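Local coordinates for protein contact-dependent inhibitor A (Escherichia coli NC101, PDB 5I4Q) that is the toxin domain of a contact-dependent growth inhibition protein, which probably acts inside neighbouring bacteria to stop their growth, at residues M22-S25 and K26-E30. Numbering follows the deposited sequence.
Sequences MKFS and KSYYE
The carbonyl oxygen of S25 receives the amide of Y29 in the first i to i+4 bond of helix 26-34, with Y29 N 2.9 Å from S25 O and the N-H...O angle at 166°. S25 is also the N-cap: its hydroxyl reaches forward to the first turn, where S25 OG accepts from Y28 N at 3.2 Å. A chi1 of 80°, which sets OG between the backbone N and the carbonyl carbon, brings the oxygen to that amide and against Y28 CB, 3.4 Å from OG. One residue thus ends strand 22-25 and starts a helix whose residues 26-30 run at 94° to residues 22-25.

The apolar half of this corner is built by F24 and two tyrosines. Y28 CD2 meets the edge of the F24 ring in its plane, 3.9 Å from F24 CD2, while F24 CB packs on Y29 CB at the same distance. The tyrosine hydroxyls diverge, Y28 OH to the amide of I86 and Y29 OH to an acidic side chain of the chain of another protein. One turn apart along the helix, K26 NZ and E30 OE1 form a salt bridge of 3.1 Å, on the syn side and somewhat out of the carboxylate plane; E30 OE2 bonds Y17 OH of strand 16-19. As in other N-capped helices, the serine hydroxyl gives a first-turn amide an acceptor, while the packing of F24 probably helps fix the corner.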
loop_
_atom_site.group_PDB
_atom_site.type_symbol
_atom_site.label_atom_id
_atom_site.label_comp_id
_atom_site.label_asym_id
_atom_site.label_seq_id
_atom_site.Cartn_x
_atom_site.Cartn_y
_atom_site.Cartn_z
HETATM N N MSE A 22 0.653 -12.508 36.838
HETATM C CA MSE A 22 1.248 -11.465 36.009
HETATM C C MSE A 22 0.549 -10.150 36.241
HETATM O O MSE A 22 -0.640 -10.102 36.593
HETATM C CB MSE A 22 1.102 -11.811 34.548
HETATM C CG MSE A 22 1.929 -13.019 34.115
HETATM SE SE MSE A 22 1.448 -13.554 32.258
HETATM C CE MSE A 22 -0.277 -14.483 32.546
ATOM N N LYS A 23 1.255 -9.044 35.999
ATOM C CA LYS A 23 0.586 -7.771 36.036
ATOM C C LYS A 23 1.191 -6.765 35.095
ATOM O O LYS A 23 2.373 -6.819 34.779
ATOM C CB LYS A 23 0.484 -7.241 37.478
ATOM C CG LYS A 23 1.658 -6.440 37.982
ATOM C CD LYS A 23 1.425 -6.044 39.449
ATOM C CE LYS A 23 2.679 -5.428 40.081
ATOM N NZ LYS A 23 2.546 -5.193 41.552
ATOM N N PHE A 24 0.317 -5.866 34.635
ATOM C CA PHE A 24 0.630 -4.735 33.766
ATOM C C PHE A 24 0.092 -3.443 34.370
ATOM O O PHE A 24 -1.041 -3.429 34.830
ATOM C CB PHE A 24 -0.086 -4.877 32.415
ATOM C CG PHE A 24 0.566 -5.845 31.472
ATOM C CD1 PHE A 24 0.305 -7.212 31.554
ATOM C CD2 PHE A 24 1.403 -5.397 30.467
ATOM C CE1 PHE A 24 0.898 -8.105 30.673
ATOM C CE2 PHE A 24 1.986 -6.269 29.596
ATOM C CZ PHE A 24 1.743 -7.633 29.692
ATOM N N SER A 25 0.839 -2.350 34.306
ATOM C CA SER A 25 0.223 -1.037 34.658
ATOM C C SER A 25 -0.993 -0.737 33.756
ATOM O O SER A 25 -1.091 -1.213 32.613
ATOM C CB SER A 25 1.215 0.115 34.596
ATOM O OG SER A 25 1.410 0.553 33.282
ATOM N N LYS A 26 -1.908 0.041 34.296
ATOM C CA LYS A 26 -3.096 0.446 33.596
ATOM C C LYS A 26 -2.762 0.995 32.225
ATOM O O LYS A 26 -3.360 0.606 31.236
ATOM C CB LYS A 26 -3.858 1.525 34.399
ATOM C CG LYS A 26 -5.246 1.883 33.856
ATOM C CD LYS A 26 -5.775 3.215 34.405
ATOM C CE LYS A 26 -7.096 3.629 33.755
ATOM N NZ LYS A 26 -6.906 4.260 32.418
ATOM N N SER A 27 -1.855 1.948 32.160
ATOM C CA SER A 27 -1.691 2.654 30.901
ATOM C C SER A 27 -0.929 1.761 29.934
ATOM O O SER A 27 -1.255 1.744 28.760
ATOM C CB SER A 27 -0.991 4.008 31.086
ATOM O OG SER A 27 0.307 3.785 31.603
ATOM N N TYR A 28 0.048 0.991 30.416
ATOM C CA TYR A 28 0.815 0.180 29.479
ATOM C C TYR A 28 -0.101 -0.886 28.861
ATOM O O TYR A 28 -0.127 -1.064 27.642
ATOM C CB TYR A 28 2.071 -0.423 30.109
ATOM C CG TYR A 28 2.993 -1.051 29.112
ATOM C CD1 TYR A 28 3.405 -0.350 27.970
ATOM C CD2 TYR A 28 3.491 -2.309 29.312
ATOM C CE1 TYR A 28 4.254 -0.921 27.025
ATOM C CE2 TYR A 28 4.326 -2.912 28.376
ATOM C CZ TYR A 28 4.719 -2.226 27.240
ATOM O OH TYR A 28 5.551 -2.848 26.332
ATOM N N TYR A 29 -0.942 -1.486 29.699
ATOM C CA TYR A 29 -1.900 -2.469 29.234
ATOM C C TYR A 29 -2.779 -1.912 28.117
ATOM O O TYR A 29 -2.939 -2.534 27.065
ATOM C CB TYR A 29 -2.769 -2.956 30.393
ATOM C CG TYR A 29 -3.750 -4.038 30.005
ATOM C CD1 TYR A 29 -3.347 -5.338 29.856
ATOM C CD2 TYR A 29 -5.087 -3.748 29.806
ATOM C CE1 TYR A 29 -4.243 -6.341 29.514
ATOM C CE2 TYR A 29 -6.009 -4.759 29.476
ATOM C CZ TYR A 29 -5.592 -6.054 29.348
ATOM O OH TYR A 29 -6.510 -7.064 29.004
ATOM N N GLU A 30 -3.307 -0.733 28.329
ATOM C CA GLU A 30 -4.239 -0.164 27.357
ATOM C C GLU A 30 -3.528 0.242 26.084
ATOM O O GLU A 30 -4.097 0.147 24.972
ATOM C CB GLU A 30 -5.000 1.006 28.013
ATOM C CG GLU A 30 -5.871 0.447 29.129
ATOM C CD GLU A 30 -6.558 1.490 30.020
ATOM O OE1 GLU A 30 -6.335 2.687 29.813
ATOM O OE2 GLU A 30 -7.321 1.083 30.942
#